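Local coordinates for protein dextranase (Pseudarthrobacter oxydans, PDB 6NZS) that hydrolyses internal alpha-1,6-glucosidic linkages of dextran as an endo-acting member of glycoside hydrolase family 49, at residues 30-35 / 57-62; 85-90 / 359-364. All blocks are in the same frame, centred on the assembly; numbering follows the deposited sequence.

Contact 1 (30-35 / 57-62); sequences EVRRSS and MSIPRS
With CG anti to the backbone N (chi1 -157°) and a bend further out at chi3, R32 runs past the carbonyl oxygen of M57 and brings its guanidinium to I59. M57 bends at its own chi3 (72°), which turns CE back to 3.8 Å from R32 CD. Round the guanidinium, I59 CD1 lies over one face, off centre and 3.6 Å from R32 NH1, while M57 O sits in plane at the edge. A water, also in that plane, accepts from R32 NE at 2.9 Å and donates to S62 OG, itself bonded to E336. R32 NH1 turns elsewhere, to the carbonyl oxygens of N21 and G24. Putting a leucine in place of R32 would probably leave those two carbonyls without their charged donor and the bridging water without its NE partner. The backbones meet more loosely: M57 N reaches R32 O in a weak bond of 3.3 Å, supplemented by a second water 2.7 Å from R32 O. M57 CB packs 3.7 Å from S34 CA. Within the Ig-like N-terminal domain, strand 31-33 pairs in parallel with 18-20, whereas strand 51-58 runs antiparallel between 37-43 and 84-92, the latter meeting M57 through T84 and S86.

Contact 2 (85-90 / 359-364); sequences MSWSSF and KQVGSW
The indole of W87 receives V361 CG2 on one face in a CH-pi contact, the methyl standing 3.7 Å from the centroid of the six-membered ring and just 6° off its normal. M85 O lies in plane at the edge of the same indole, and the rings of Y56 and F189 meet it. W364 behaves differently, offering its rim: W364 CZ2 comes 3.7 Å from M85 N, which lies near the ring plane, and 3.9 Å from M85 CB. The W87 placement follows from chi1 of 77°, which sets CG between the backbone N and the carbonyl carbon. M85 SD packs 3.9 Å from V361 CB and accepts a weak but fairly straight hydrogen bond from G362 N at 3.6 Å. G362 has a positive phi where strand 351-361 gives way to an inverse gamma turn centred on S363. At the other end a water joins S89 OG to K359 NZ, 2.8 Å from the latter, and this lysine also forms a salt bridge with E191. An Ig-like domain is thus docked on a beta-solenoid: strand 84-92 lies between antiparallel 51-58 and parallel 176-192, and strand 351-361 stacks in parallel between 325-335 and both 377-380 and 382-386.

Overall arrangement
Two contacts that share a pair of neighbouring strands, 51-58 and 84-92, illustrate how packing inside a domain can continue into packing between domains. Contact 1 lies within the Ig-like domain, about 18 Å from the centre of the chain; contact 2, its centre about 10 Å from that of the chain, joins that domain to the solenoid. The centres of the two contacts are about 10 Å apart. The shared strands connect them directly: S58 N probably bonds to M85 O at 2.8 Å, and S34 OG to S86 OG at 2.7 Å. S58 also reaches across the domain boundary, its OG bonding to W364 NE1 and to E336, which follows solenoid strand 325-335.

Contact 1 (30-35 / 57-62)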
loop_
_atom_site.group_PDB
_atom_site.type_symbol
_atom_site.label_atom_id
_atom_site.label_comp_id
_atom_site.label_asym_id
_atom_site.label_seq_id
_atom_site.Cartn_x
_atom_site.Cartn_y
_atom_site.Cartn_z
ATOM N N GLU A 30 21.909 -8.285 -10.090
ATOM C CA GLU A 30 20.836 -8.948 -10.819
ATOM C C GLU A 30 19.491 -8.314 -10.472
ATOM O O GLU A 30 19.315 -7.734 -9.398
ATOM C CB GLU A 30 20.791 -10.443 -10.471
ATOM C CG GLU A 30 22.036 -11.211 -10.918
ATOM C CD GLU A 30 22.028 -12.656 -10.457
ATOM O OE1 GLU A 30 21.240 -12.987 -9.548
ATOM O OE2 GLU A 30 22.817 -13.460 -11.010
ATOM N N VAL A 31 18.534 -8.446 -11.392
ATOM C CA VAL A 31 17.153 -8.016 -11.177
ATOM C C VAL A 31 16.245 -9.216 -11.409
ATOM O O VAL A 31 16.344 -9.879 -12.447
ATOM C CB VAL A 31 16.764 -6.870 -12.132
ATOM C CG1 VAL A 31 15.300 -6.487 -11.933
ATOM C CG2 VAL A 31 17.666 -5.654 -11.926
ATOM N N ARG A 32 15.355 -9.490 -10.456
ATOM C CA ARG A 32 14.437 -10.622 -10.594
ATOM C C ARG A 32 13.370 -10.311 -11.642
ATOM O O ARG A 32 12.641 -9.320 -11.516
ATOM C CB ARG A 32 13.771 -10.936 -9.255
ATOM C CG ARG A 32 13.257 -12.375 -9.165
ATOM C CD ARG A 32 12.374 -12.610 -7.930
ATOM N NE ARG A 32 13.014 -12.256 -6.662
ATOM C CZ ARG A 32 13.822 -13.057 -5.969
ATOM N NH1 ARG A 32 14.112 -14.277 -6.417
ATOM N NH2 ARG A 32 14.347 -12.630 -4.821
ATOM N N ARG A 33 13.280 -11.158 -12.663
ATOM C CA ARG A 33 12.274 -11.048 -13.708
ATOM C C ARG A 33 11.108 -11.961 -13.353
ATOM O O ARG A 33 11.307 -13.046 -12.807
ATOM C CB ARG A 33 12.871 -11.498 -15.045
ATOM C CG ARG A 33 11.864 -11.544 -16.185
ATOM C CD ARG A 33 12.519 -11.914 -17.498
ATOM N NE ARG A 33 11.501 -12.246 -18.482
ATOM C CZ ARG A 33 11.760 -12.704 -19.701
ATOM N NH1 ARG A 33 13.020 -12.883 -20.084
ATOM N NH2 ARG A 33 10.762 -13.004 -20.518
ATOM N N SER A 34 9.884 -11.537 -13.683
ATOM C CA SER A 34 8.730 -12.404 -13.447
ATOM C C SER A 34 8.850 -13.721 -14.206
ATOM O O SER A 34 9.078 -13.740 -15.419
ATOM C CB SER A 34 7.437 -11.713 -13.873
ATOM O OG SER A 34 6.313 -12.576 -13.697
ATOM N N SER A 35 8.668 -14.827 -13.480
ATOM C CA SER A 35 8.607 -16.145 -14.098
ATOM C C SER A 35 7.262 -16.433 -14.740
ATOM O O SER A 35 7.135 -17.426 -15.464
ATOM C CB SER A 35 8.835 -17.220 -13.037
ATOM O OG SER A 35 10.109 -17.062 -12.445
ATOM N N MET A 57 9.602 -8.875 -10.336
ATOM C CA MET A 57 8.916 -9.799 -9.436
ATOM C C MET A 57 9.533 -9.759 -8.040
ATOM O O MET A 57 10.760 -9.739 -7.884
ATOM C CB MET A 57 8.907 -11.244 -9.964
ATOM C CG MET A 57 8.017 -12.181 -9.145
ATOM S SD MET A 57 7.875 -13.837 -9.844
ATOM C CE MET A 57 9.504 -14.466 -9.488
ATOM N N SER A 58 8.666 -9.749 -7.031
ATOM C CA SER A 58 9.060 -9.842 -5.632
ATOM C C SER A 58 8.520 -11.142 -5.058
ATOM O O SER A 58 7.420 -11.573 -5.412
ATOM C CB SER A 58 8.485 -8.652 -4.859
ATOM O OG SER A 58 8.610 -8.832 -3.461
ATOM N N ILE A 59 9.312 -11.791 -4.205
ATOM C CA ILE A 59 8.881 -13.011 -3.523
ATOM C C ILE A 59 9.108 -12.834 -2.027
ATOM O O ILE A 59 9.918 -11.993 -1.604
ATOM C CB ILE A 59 9.596 -14.272 -4.076
ATOM C CG1 ILE A 59 11.072 -14.315 -3.663
ATOM C CG2 ILE A 59 9.470 -14.333 -5.582
ATOM C CD1 ILE A 59 11.780 -15.629 -4.076
ATOM N N PRO A 60 8.382 -13.591 -1.197
ATOM C CA PRO A 60 8.451 -13.389 0.259
ATOM C C PRO A 60 9.864 -13.588 0.791
ATOM O O PRO A 60 10.510 -14.605 0.522
ATOM C CB PRO A 60 7.480 -14.445 0.807
ATOM C CG PRO A 60 6.507 -14.673 -0.321
ATOM C CD PRO A 60 7.330 -14.551 -1.573
ATOM N N ARG A 61 10.339 -12.601 1.551
ATOM C CA ARG A 61 11.686 -12.584 2.122
ATOM C C ARG A 61 12.772 -12.592 1.061
ATOM O O ARG A 61 13.931 -12.885 1.368
ATOM C CB ARG A 61 11.940 -13.744 3.104
ATOM C CG ARG A 61 10.841 -13.996 4.095
ATOM C CD ARG A 61 11.362 -14.833 5.272
ATOM N NE ARG A 61 10.292 -15.096 6.222
ATOM C CZ ARG A 61 9.490 -16.151 6.165
ATOM N NH1 ARG A 61 9.666 -17.072 5.225
ATOM N NH2 ARG A 61 8.521 -16.285 7.056
ATOM N N SER A 62 12.433 -12.305 -0.199
ATOM C CA SER A 62 13.347 -12.555 -1.311
ATOM C C SER A 62 13.822 -14.006 -1.356
ATOM O O SER A 62 14.871 -14.289 -1.932
ATOM C CB SER A 62 14.549 -11.591 -1.345
ATOM O OG SER A 62 14.305 -10.471 -2.186
HETATM O O HOH W 1 12.775 -9.960 -4.967
HETATM O O HOH W 2 12.339 -7.384 -9.606
#

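Contact 2 (85-90 / 359-364)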
loop_
_atom_site.group_PDB
_atom_site.type_symbol
_atom_site.label_atom_id
_atom_site.label_comp_id
_atom_site.label_asym_id
_atom_site.label_seq_id
_atom_site.Cartn_x
_atom_site.Cartn_y
_atom_site.Cartn_z
ATOM N N MET A 85 4.563 -11.515 -6.311
ATOM C CA MET A 85 3.954 -10.304 -6.858
ATOM C C MET A 85 4.819 -9.796 -8.001
ATOM O O MET A 85 5.953 -9.361 -7.776
ATOM C CB MET A 85 3.758 -9.231 -5.789
ATOM C CG MET A 85 3.159 -7.933 -6.358
ATOM S SD MET A 85 2.609 -6.759 -5.098
ATOM C CE MET A 85 1.162 -7.607 -4.482
ATOM N N SER A 86 4.289 -9.851 -9.215
ATOM C CA SER A 86 4.958 -9.312 -10.389
ATOM C C SER A 86 4.343 -7.963 -10.734
ATOM O O SER A 86 3.169 -7.710 -10.452
ATOM C CB SER A 86 4.804 -10.234 -11.603
ATOM O OG SER A 86 5.421 -11.495 -11.384
ATOM N N TRP A 87 5.142 -7.087 -11.339
ATOM C CA TRP A 87 4.601 -5.798 -11.762
ATOM C C TRP A 87 5.422 -5.255 -12.917
ATOM O O TRP A 87 6.633 -5.478 -12.996
ATOM C CB TRP A 87 4.533 -4.773 -10.622
ATOM C CG TRP A 87 5.856 -4.134 -10.263
ATOM C CD1 TRP A 87 6.330 -2.929 -10.698
ATOM C CD2 TRP A 87 6.866 -4.679 -9.400
ATOM N NE1 TRP A 87 7.575 -2.688 -10.159
ATOM C CE2 TRP A 87 7.924 -3.750 -9.360
ATOM C CE3 TRP A 87 6.979 -5.870 -8.662
ATOM C CZ2 TRP A 87 9.080 -3.966 -8.608
ATOM C CZ3 TRP A 87 8.132 -6.083 -7.924
ATOM C CH2 TRP A 87 9.167 -5.142 -7.906
ATOM N N SER A 88 4.742 -4.546 -13.817
ATOM C CA SER A 88 5.383 -3.924 -14.963
ATOM C C SER A 88 4.961 -2.470 -15.017
ATOM O O SER A 88 3.761 -2.171 -14.958
ATOM C CB SER A 88 4.962 -4.629 -16.260
ATOM O OG SER A 88 5.594 -4.040 -17.384
ATOM N N SER A 89 5.940 -1.576 -15.126
ATOM C CA SER A 89 5.704 -0.152 -15.327
ATOM C C SER A 89 6.085 0.256 -16.745
ATOM O O SER A 89 7.014 -0.285 -17.350
ATOM C CB SER A 89 6.542 0.686 -14.356
ATOM O OG SER A 89 6.026 0.572 -13.038
ATOM N N PHE A 90 5.346 1.223 -17.270
ATOM C CA PHE A 90 5.744 1.890 -18.499
ATOM C C PHE A 90 5.161 3.289 -18.459
ATOM O O PHE A 90 4.259 3.574 -17.670
ATOM C CB PHE A 90 5.316 1.116 -19.761
ATOM C CG PHE A 90 3.824 0.881 -19.873
ATOM C CD1 PHE A 90 2.993 1.843 -20.439
ATOM C CD2 PHE A 90 3.263 -0.313 -19.441
ATOM C CE1 PHE A 90 1.622 1.624 -20.551
ATOM C CE2 PHE A 90 1.902 -0.540 -19.554
ATOM C CZ PHE A 90 1.076 0.423 -20.107
ATOM N N LYS A 359 3.984 3.872 -5.624
ATOM C CA LYS A 359 3.534 2.497 -5.439
ATOM C C LYS A 359 4.386 1.790 -4.396
ATOM O O LYS A 359 5.593 2.027 -4.288
ATOM C CB LYS A 359 3.592 1.670 -6.730
ATOM C CG LYS A 359 2.912 2.313 -7.932
ATOM C CD LYS A 359 3.931 3.140 -8.746
ATOM C CE LYS A 359 3.266 4.002 -9.766
ATOM N NZ LYS A 359 4.326 4.695 -10.528
ATOM N N GLN A 360 3.744 0.904 -3.639
ATOM C CA GLN A 360 4.426 0.014 -2.708
ATOM C C GLN A 360 4.036 -1.416 -3.055
ATOM O O GLN A 360 2.847 -1.728 -3.140
ATOM C CB GLN A 360 4.029 0.360 -1.269
ATOM C CG GLN A 360 4.715 -0.464 -0.202
ATOM C CD GLN A 360 4.284 -0.033 1.192
ATOM O OE1 GLN A 360 3.939 1.139 1.434
ATOM N NE2 GLN A 360 4.276 -0.970 2.111
ATOM N N VAL A 361 5.035 -2.272 -3.297
ATOM C CA VAL A 361 4.820 -3.649 -3.737
ATOM C C VAL A 361 5.666 -4.592 -2.893
ATOM O O VAL A 361 6.679 -4.200 -2.310
ATOM C CB VAL A 361 5.144 -3.864 -5.237
ATOM C CG1 VAL A 361 4.272 -2.976 -6.105
ATOM C CG2 VAL A 361 6.614 -3.595 -5.531
ATOM N N GLY A 362 5.255 -5.855 -2.850
ATOM C CA GLY A 362 6.066 -6.849 -2.156
ATOM C C GLY A 362 6.169 -6.653 -0.657
ATOM O O GLY A 362 7.242 -6.872 -0.075
ATOM N N SER A 363 5.066 -6.295 -0.006
ATOM C CA SER A 363 5.062 -6.015 1.432
ATOM C C SER A 363 4.714 -7.287 2.214
ATOM O O SER A 363 3.652 -7.425 2.826
ATOM C CB SER A 363 4.102 -4.875 1.739
ATOM O OG SER A 363 4.556 -3.664 1.154
ATOM N N TRP A 364 5.658 -8.233 2.199
ATOM C CA TRP A 364 5.387 -9.559 2.750
ATOM C C TRP A 364 5.447 -9.600 4.273
ATOM O O TRP A 364 4.642 -10.294 4.901
ATOM C CB TRP A 364 6.371 -10.566 2.158
ATOM C CG TRP A 364 6.407 -10.539 0.663
ATOM C CD1 TRP A 364 7.403 -10.028 -0.131
ATOM C CD2 TRP A 364 5.402 -11.039 -0.227
ATOM N NE1 TRP A 364 7.082 -10.190 -1.456
ATOM C CE2 TRP A 364 5.861 -10.807 -1.546
ATOM C CE3 TRP A 364 4.168 -11.669 -0.041
ATOM C CZ2 TRP A 364 5.120 -11.177 -2.673
ATOM C CZ3 TRP A 364 3.425 -12.039 -1.161
ATOM C CH2 TRP A 364 3.906 -11.790 -2.459
HETATM O O HOH W 3 6.020 3.181 -12.153
#